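Local coordinates for probable zinc protease PqqL (Escherichia coli, PDB 6OFS), which probably acts as a periplasmic zinc-dependent endopeptidase of the M16 family, binding one zinc ion per subunit, at residues A483-K488 / L498-G503; W738-S743 / H893-Y898; Q627-K632 / K726-P731. All coordinates share one frame; numbering follows the deposited sequence.

Contact 1 (A483-K488 / L498-G503); sequences AEISSK and LTLSNG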
# COMPACT_ATOMS: atom_id res chain seq x y z
N ALA A 483 -18.11 28.00 -2.03
CA ALA A 483 -18.63 27.38 -0.81
C ALA A 483 -19.10 28.45 0.18
O ALA A 483 -18.30 29.28 0.62
CB ALA A 483 -17.59 26.46 -0.19
N GLU A 484 -20.40 28.45 0.52
CA GLU A 484 -21.03 29.44 1.40
C GLU A 484 -21.72 28.81 2.62
O GLU A 484 -21.74 27.60 2.76
CB GLU A 484 -22.11 30.21 0.61
CG GLU A 484 -21.66 30.95 -0.64
CD GLU A 484 -22.79 31.70 -1.31
OE1 GLU A 484 -23.66 31.04 -1.93
OE2 GLU A 484 -22.82 32.95 -1.21
N ILE A 485 -22.33 29.67 3.46
CA ILE A 485 -23.20 29.29 4.58
C ILE A 485 -24.60 29.69 4.10
O ILE A 485 -24.85 30.88 3.88
CB ILE A 485 -22.79 29.91 5.95
CG1 ILE A 485 -21.51 29.25 6.47
CG2 ILE A 485 -23.92 29.76 6.98
CD1 ILE A 485 -20.81 29.98 7.59
N SER A 486 -25.48 28.70 3.86
CA SER A 486 -26.81 28.89 3.31
C SER A 486 -27.86 29.42 4.28
O SER A 486 -28.64 30.32 3.92
CB SER A 486 -27.31 27.61 2.65
OG SER A 486 -26.54 27.27 1.51
N SER A 487 -27.91 28.84 5.50
CA SER A 487 -28.88 29.16 6.56
C SER A 487 -28.22 29.16 7.93
O SER A 487 -27.22 28.47 8.15
CB SER A 487 -30.01 28.14 6.57
OG SER A 487 -30.52 27.83 5.28
N LYS A 488 -28.82 29.93 8.85
CA LYS A 488 -28.45 30.05 10.26
C LYS A 488 -29.72 29.94 11.11
O LYS A 488 -30.78 30.46 10.73
CB LYS A 488 -27.70 31.36 10.57
CG LYS A 488 -26.31 31.45 9.94
CD LYS A 488 -25.48 32.59 10.53
CE LYS A 488 -24.12 32.74 9.88
NZ LYS A 488 -24.18 33.44 8.57
N LEU A 498 -25.80 25.72 11.34
CA LEU A 498 -25.44 26.27 10.05
C LEU A 498 -25.67 25.19 9.00
O LEU A 498 -25.31 24.04 9.22
CB LEU A 498 -23.94 26.67 10.01
CG LEU A 498 -23.36 27.49 11.17
CD1 LEU A 498 -21.85 27.43 11.16
CD2 LEU A 498 -23.82 28.95 11.12
N THR A 499 -26.28 25.56 7.87
CA THR A 499 -26.38 24.64 6.74
C THR A 499 -25.48 25.23 5.67
O THR A 499 -25.41 26.47 5.54
CB THR A 499 -27.79 24.24 6.29
OG1 THR A 499 -28.39 25.31 5.56
CG2 THR A 499 -28.67 23.74 7.44
N LEU A 500 -24.73 24.37 4.99
CA LEU A 500 -23.77 24.78 3.98
C LEU A 500 -24.29 24.58 2.58
O LEU A 500 -25.23 23.81 2.37
CB LEU A 500 -22.43 24.06 4.21
CG LEU A 500 -21.96 23.90 5.67
CD1 LEU A 500 -20.63 23.19 5.74
CD2 LEU A 500 -21.87 25.24 6.39
N SER A 501 -23.71 25.30 1.61
CA SER A 501 -24.08 25.27 0.18
C SER A 501 -24.07 23.85 -0.43
O SER A 501 -24.77 23.59 -1.41
CB SER A 501 -23.21 26.23 -0.63
OG SER A 501 -21.83 25.96 -0.44
N ASN A 502 -23.32 22.92 0.21
CA ASN A 502 -23.18 21.51 -0.19
C ASN A 502 -24.21 20.60 0.49
O ASN A 502 -24.25 19.39 0.23
CB ASN A 502 -21.72 21.03 0.03
CG ASN A 502 -21.29 20.88 1.48
OD1 ASN A 502 -21.91 21.41 2.41
ND2 ASN A 502 -20.23 20.12 1.69
N GLY A 503 -25.03 21.21 1.36
CA GLY A 503 -26.11 20.54 2.09
C GLY A 503 -25.73 19.99 3.45
O GLY A 503 -26.59 19.40 4.12

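Contact 2 (W738-S743 / H893-Y898); sequences WKRYDS and HPVNTY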
# COMPACT_ATOMS: atom_id res chain seq x y z
N TRP A 738 -36.36 -11.86 26.08
CA TRP A 738 -36.58 -10.60 25.38
C TRP A 738 -38.06 -10.42 25.19
O TRP A 738 -38.74 -11.33 24.72
CB TRP A 738 -35.91 -10.58 24.01
CG TRP A 738 -34.45 -10.25 24.01
CD1 TRP A 738 -33.89 -9.02 23.85
CD2 TRP A 738 -33.38 -11.20 23.99
NE1 TRP A 738 -32.52 -9.13 23.77
CE2 TRP A 738 -32.18 -10.46 23.85
CE3 TRP A 738 -33.31 -12.60 24.04
CZ2 TRP A 738 -30.92 -11.08 23.84
CZ3 TRP A 738 -32.06 -13.21 24.01
CH2 TRP A 738 -30.89 -12.46 23.92
N LYS A 739 -38.55 -9.25 25.54
CA LYS A 739 -39.94 -8.86 25.38
C LYS A 739 -39.88 -7.66 24.47
O LYS A 739 -39.08 -6.76 24.70
CB LYS A 739 -40.57 -8.54 26.75
CG LYS A 739 -41.08 -9.79 27.43
CD LYS A 739 -41.70 -9.50 28.80
CE LYS A 739 -42.18 -10.74 29.52
NZ LYS A 739 -43.31 -11.43 28.83
N ARG A 740 -40.64 -7.70 23.36
CA ARG A 740 -40.69 -6.64 22.36
C ARG A 740 -42.02 -5.94 22.40
O ARG A 740 -43.07 -6.58 22.45
CB ARG A 740 -40.40 -7.18 20.96
CG ARG A 740 -39.32 -6.40 20.24
CD ARG A 740 -39.24 -6.77 18.78
NE ARG A 740 -40.32 -6.14 18.03
CZ ARG A 740 -41.29 -6.80 17.39
NH1 ARG A 740 -41.30 -8.13 17.39
NH2 ARG A 740 -42.23 -6.13 16.75
N TYR A 741 -41.97 -4.61 22.43
CA TYR A 741 -43.13 -3.74 22.53
C TYR A 741 -43.14 -2.76 21.36
O TYR A 741 -42.10 -2.17 21.07
CB TYR A 741 -43.06 -2.96 23.87
CG TYR A 741 -42.97 -3.83 25.10
CD1 TYR A 741 -41.74 -4.20 25.64
CD2 TYR A 741 -44.12 -4.28 25.75
CE1 TYR A 741 -41.65 -5.01 26.78
CE2 TYR A 741 -44.05 -5.08 26.88
CZ TYR A 741 -42.82 -5.45 27.39
OH TYR A 741 -42.77 -6.23 28.53
N ASP A 742 -44.28 -2.60 20.67
CA ASP A 742 -44.37 -1.63 19.57
C ASP A 742 -44.66 -0.25 20.15
O ASP A 742 -45.36 -0.14 21.16
CB ASP A 742 -45.43 -2.01 18.52
CG ASP A 742 -44.97 -2.93 17.39
OD1 ASP A 742 -43.73 -3.02 17.16
OD2 ASP A 742 -45.84 -3.55 16.72
N SER A 743 -44.09 0.81 19.55
CA SER A 743 -44.31 2.18 19.99
C SER A 743 -45.28 2.80 19.01
O SER A 743 -44.95 2.98 17.83
CB SER A 743 -43.00 2.98 20.01
OG SER A 743 -41.94 2.26 20.63
N HIS A 893 -48.28 -4.68 27.13
CA HIS A 893 -48.41 -5.96 26.42
C HIS A 893 -47.44 -6.14 25.27
O HIS A 893 -47.53 -5.41 24.27
CB HIS A 893 -49.86 -6.20 25.94
CG HIS A 893 -50.90 -6.13 27.02
ND1 HIS A 893 -51.81 -5.09 27.06
CD2 HIS A 893 -51.12 -6.96 28.07
CE1 HIS A 893 -52.56 -5.33 28.13
NE2 HIS A 893 -52.20 -6.45 28.75
N PRO A 894 -46.55 -7.16 25.36
CA PRO A 894 -45.61 -7.42 24.26
C PRO A 894 -46.23 -7.99 23.00
O PRO A 894 -47.14 -8.82 23.06
CB PRO A 894 -44.62 -8.44 24.85
CG PRO A 894 -44.93 -8.54 26.30
CD PRO A 894 -46.35 -8.11 26.47
N VAL A 895 -45.70 -7.57 21.86
CA VAL A 895 -46.06 -8.04 20.52
C VAL A 895 -45.33 -9.40 20.31
O VAL A 895 -45.84 -10.26 19.60
CB VAL A 895 -45.75 -6.95 19.44
CG1 VAL A 895 -44.30 -6.50 19.46
CG2 VAL A 895 -46.16 -7.40 18.03
N ASN A 896 -44.17 -9.60 20.98
CA ASN A 896 -43.38 -10.83 20.92
C ASN A 896 -42.51 -11.08 22.15
O ASN A 896 -41.98 -10.13 22.72
CB ASN A 896 -42.48 -10.85 19.70
CG ASN A 896 -43.16 -11.19 18.39
OD1 ASN A 896 -43.19 -10.39 17.46
ND2 ASN A 896 -43.69 -12.40 18.29
N THR A 897 -42.32 -12.36 22.52
CA THR A 897 -41.41 -12.77 23.59
C THR A 897 -40.47 -13.86 23.07
O THR A 897 -40.93 -14.88 22.56
CB THR A 897 -42.10 -13.17 24.91
OG1 THR A 897 -42.73 -14.43 24.77
CG2 THR A 897 -43.07 -12.12 25.44
N TYR A 898 -39.15 -13.64 23.17
CA TYR A 898 -38.15 -14.62 22.75
C TYR A 898 -37.36 -15.08 23.98
O TYR A 898 -36.82 -14.25 24.73
CB TYR A 898 -37.25 -14.09 21.62
CG TYR A 898 -37.96 -13.25 20.59
CD1 TYR A 898 -38.60 -13.83 19.50
CD2 TYR A 898 -37.98 -11.86 20.69
CE1 TYR A 898 -39.26 -13.05 18.54
CE2 TYR A 898 -38.61 -11.07 19.72
CZ TYR A 898 -39.23 -11.67 18.65
OH TYR A 898 -39.86 -10.87 17.73

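Contact 3 (Q627-K632 / K726-P731); sequences QRPAEK and KEQNEP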
# COMPACT_ATOMS: atom_id res chain seq x y z
N GLN A 627 -15.63 -23.31 20.91
CA GLN A 627 -14.82 -23.06 22.10
C GLN A 627 -15.45 -21.91 22.91
O GLN A 627 -15.06 -21.73 24.06
CB GLN A 627 -13.38 -22.67 21.71
CG GLN A 627 -12.57 -23.72 20.94
CD GLN A 627 -11.14 -23.30 20.59
OE1 GLN A 627 -10.36 -24.08 20.05
NE2 GLN A 627 -10.74 -22.06 20.89
N ARG A 628 -16.40 -21.13 22.33
CA ARG A 628 -17.06 -19.99 22.99
C ARG A 628 -18.59 -20.22 23.06
O ARG A 628 -19.32 -19.58 22.29
CB ARG A 628 -16.75 -18.69 22.23
CG ARG A 628 -15.35 -18.15 22.40
CD ARG A 628 -15.06 -17.10 21.33
NE ARG A 628 -14.18 -17.66 20.31
CZ ARG A 628 -14.35 -17.55 19.00
NH1 ARG A 628 -15.36 -16.84 18.51
NH2 ARG A 628 -13.49 -18.12 18.17
N PRO A 629 -19.09 -21.11 23.96
CA PRO A 629 -20.54 -21.43 23.97
C PRO A 629 -21.50 -20.27 24.14
O PRO A 629 -22.51 -20.24 23.44
CB PRO A 629 -20.68 -22.43 25.11
CG PRO A 629 -19.33 -23.03 25.26
CD PRO A 629 -18.36 -21.95 24.94
N ALA A 630 -21.22 -19.34 25.09
CA ALA A 630 -22.07 -18.17 25.37
C ALA A 630 -22.25 -17.32 24.11
O ALA A 630 -23.39 -17.07 23.74
CB ALA A 630 -21.47 -17.33 26.49
N GLU A 631 -21.13 -16.97 23.42
CA GLU A 631 -21.08 -16.21 22.16
C GLU A 631 -21.90 -16.91 21.07
O GLU A 631 -22.72 -16.27 20.40
CB GLU A 631 -19.62 -16.05 21.71
CG GLU A 631 -19.44 -15.16 20.49
CD GLU A 631 -18.00 -14.90 20.09
OE1 GLU A 631 -17.70 -15.00 18.88
OE2 GLU A 631 -17.17 -14.60 20.98
N LYS A 632 -21.68 -18.23 20.93
CA LYS A 632 -22.36 -19.11 19.98
C LYS A 632 -23.88 -19.07 20.23
O LYS A 632 -24.66 -18.91 19.28
CB LYS A 632 -21.80 -20.55 20.14
CG LYS A 632 -22.23 -21.55 19.09
CD LYS A 632 -21.64 -22.93 19.35
CE LYS A 632 -22.29 -23.98 18.48
NZ LYS A 632 -21.68 -25.32 18.66
N LYS A 726 -28.41 -27.39 24.95
CA LYS A 726 -27.55 -28.12 25.88
C LYS A 726 -26.17 -28.17 25.22
O LYS A 726 -25.85 -29.13 24.51
CB LYS A 726 -28.09 -29.52 26.18
CG LYS A 726 -29.31 -29.55 27.07
CD LYS A 726 -30.02 -30.91 27.04
CE LYS A 726 -30.50 -31.37 25.67
NZ LYS A 726 -31.43 -30.40 25.02
N GLU A 727 -25.40 -27.09 25.37
CA GLU A 727 -24.07 -26.97 24.78
C GLU A 727 -22.97 -26.80 25.83
O GLU A 727 -21.87 -27.33 25.63
CB GLU A 727 -24.02 -25.84 23.73
CG GLU A 727 -23.12 -26.12 22.52
CD GLU A 727 -21.62 -25.91 22.66
OE1 GLU A 727 -21.17 -25.37 23.70
OE2 GLU A 727 -20.89 -26.29 21.72
N GLN A 728 -23.26 -26.08 26.93
CA GLN A 728 -22.30 -25.84 28.01
C GLN A 728 -21.67 -27.10 28.61
O GLN A 728 -22.32 -28.14 28.69
CB GLN A 728 -22.91 -25.01 29.17
CG GLN A 728 -22.86 -23.48 29.01
CD GLN A 728 -21.50 -22.81 28.85
OE1 GLN A 728 -20.42 -23.42 28.95
NE2 GLN A 728 -21.54 -21.51 28.58
N ASN A 729 -20.40 -26.99 28.99
CA ASN A 729 -19.66 -28.01 29.71
C ASN A 729 -19.13 -27.23 30.92
O ASN A 729 -17.93 -27.21 31.24
CB ASN A 729 -18.57 -28.66 28.85
CG ASN A 729 -18.39 -30.15 29.10
OD1 ASN A 729 -19.25 -30.83 29.70
ND2 ASN A 729 -17.28 -30.71 28.63
N GLU A 730 -20.09 -26.54 31.55
CA GLU A 730 -19.99 -25.64 32.70
C GLU A 730 -21.33 -25.84 33.44
O GLU A 730 -22.37 -25.95 32.78
CB GLU A 730 -19.85 -24.19 32.18
CG GLU A 730 -19.54 -23.12 33.21
CD GLU A 730 -19.66 -21.70 32.68
OE1 GLU A 730 -20.78 -21.29 32.30
OE2 GLU A 730 -18.63 -20.99 32.64
N PRO A 731 -21.34 -25.94 34.79
CA PRO A 731 -22.62 -26.18 35.50
C PRO A 731 -23.39 -24.89 35.80
O PRO A 731 -23.94 -24.72 36.89
CB PRO A 731 -22.19 -26.93 36.76
CG PRO A 731 -20.72 -26.63 36.93
CD PRO A 731 -20.22 -25.86 35.74

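Contact 1 (A483-K488 / L498-G503)
I485 meets L500 in an antiparallel beta hairpin, strands 485-492 and 495-500, at the outer edge of a seven-stranded mixed sheet. A classic beta bulge interrupts the pairing, because S486 and S487 both face T499. The carbonyl of T499 therefore takes two amides: N of S486 at 2.8 Å from T499 O, and more weakly N of S487. The return bond, T499 N to S487 O at 3.1 Å, restores the regular pattern beyond the bulge. I485, K488, L498 and L500 share one face. There CD2 of L500 lies 4.0 Å from CG1 of I485, the two side chains crossing obliquely, while K488 and L498 run side by side with K488 CG 3.7 Å from L498 CD2. Helix 687-697 packs against this face, V691 and T695 on I485 and I694 on both leucines. The strand 495-500 leaves through a type I turn, L500 to G503, closed by G503 N on L500 O. At this end S501 holds E484 twice: its N donates to E484 O, and its hydroxyl, swung between backbone N and carbonyl carbon (chi1 55°), accepts E484 N on OG at 3.0 Å, nearly straight at 167°.

Contact 2 (W738-S743 / H893-Y898)
Strands 733-742 and 896-904 pair antiparallel inside a five-stranded mixed sheet, the first in the region assigned to an inactive domain of the M16 family, and a classic beta bulge, V895 and N896 both facing R740, ends the pairing. W738 and Y898 bond to each other through both backbone amides; W738 N lies 2.8 Å from Y898 O. R740 N then donates to N896 O, and V895 N reaches R740 O at 2.9 Å. On the face with W738 and Y898, the R740 side chain bends at chi3 (77°) and runs beside N896. Its NH1 donates to N896 OD1 at 2.9 Å, 22° out of the guanidinium plane, and weakly to Y898 OH, which sits at the guanidinium edge with the tyrosine ring nearly coplanar. CG1 of V895 lies over one guanidinium face, toward its rim, 3.4 Å from R740 NH2, and D742 OD1 makes a long salt bridge to the same NH2. On the other face K739 lies alongside T897, its NZ 3.5 Å from T897 CG2. Next along, Y741 CE2 lies 3.6 Å from P894 CG. N896 ND2 also bonds N720 OD1 and T718 O, and Y898 OH bonds A717 O. R641 of helix 629-641 makes a cation-pi contact with the W738 ring. Several modest bonds probably hold the guanidinium in orientation, its charge probably balanced in part by D742 and, through a long and weak ion pair at NE, by D792.

Contact 3 (Q627-K632 / K726-P731)
P629, in the first turn of helix 629-641, presents its ring to E727 and Q728 at the end of strand 721-728, an outermost strand of the five-stranded sheet, in the region assigned to an inactive domain of the M16 family. This is a small helix-to-strand-end contact, and both strand side chains cross the proline at about a right angle. E727 bends at chi2 (-80°), and its carboxylate lies across the P629 ring. There its two oxygens divide their partners: OE1 rests against the proline, 3.3 Å from P629 CB, while OE2 faces K632. Q728 also folds at chi2 (-59°) and brings its amide up to the same ring, with NE2 3.7 Å from P629 CB. The proline carbons thus meet a carboxylate oxygen and an amide group. L902 of the neighbouring strand 896-904 touches both E727 and Q728. On the helix side R628 holds the N-cap position and its NH1 forms a salt bridge with E631 OE1 at 3.0 Å. K632, one turn into the helix, stretches out fully beyond CG and meets E727 crosswise. The stronger partner of its ammonium is D626 OD1, in a salt bridge; toward the strand, K632 NZ lies 3.3 Å from E727 OE2, a weak hydrogen bond within a salt bridge.

How the contacts relate
Contacts 2 and 3 belong together: strands 721-728 and 733-742 follow each other in the chain, and strand 896-904 lies between them in one five-stranded sheet. Their centres are 27 Å apart and their nearest atoms about 9 Å. Helix 629-641 reaches both, beginning at contact 3 and placing M637 and R641 against W738 and Y898 of contact 2. Contact 1 belongs to the separate seven-stranded sheet, with its centre 43 Å from that of contact 2 and 54 Å from that of contact 3. All three lie away from the zinc site of H54 and H58, so they describe packing within the fold.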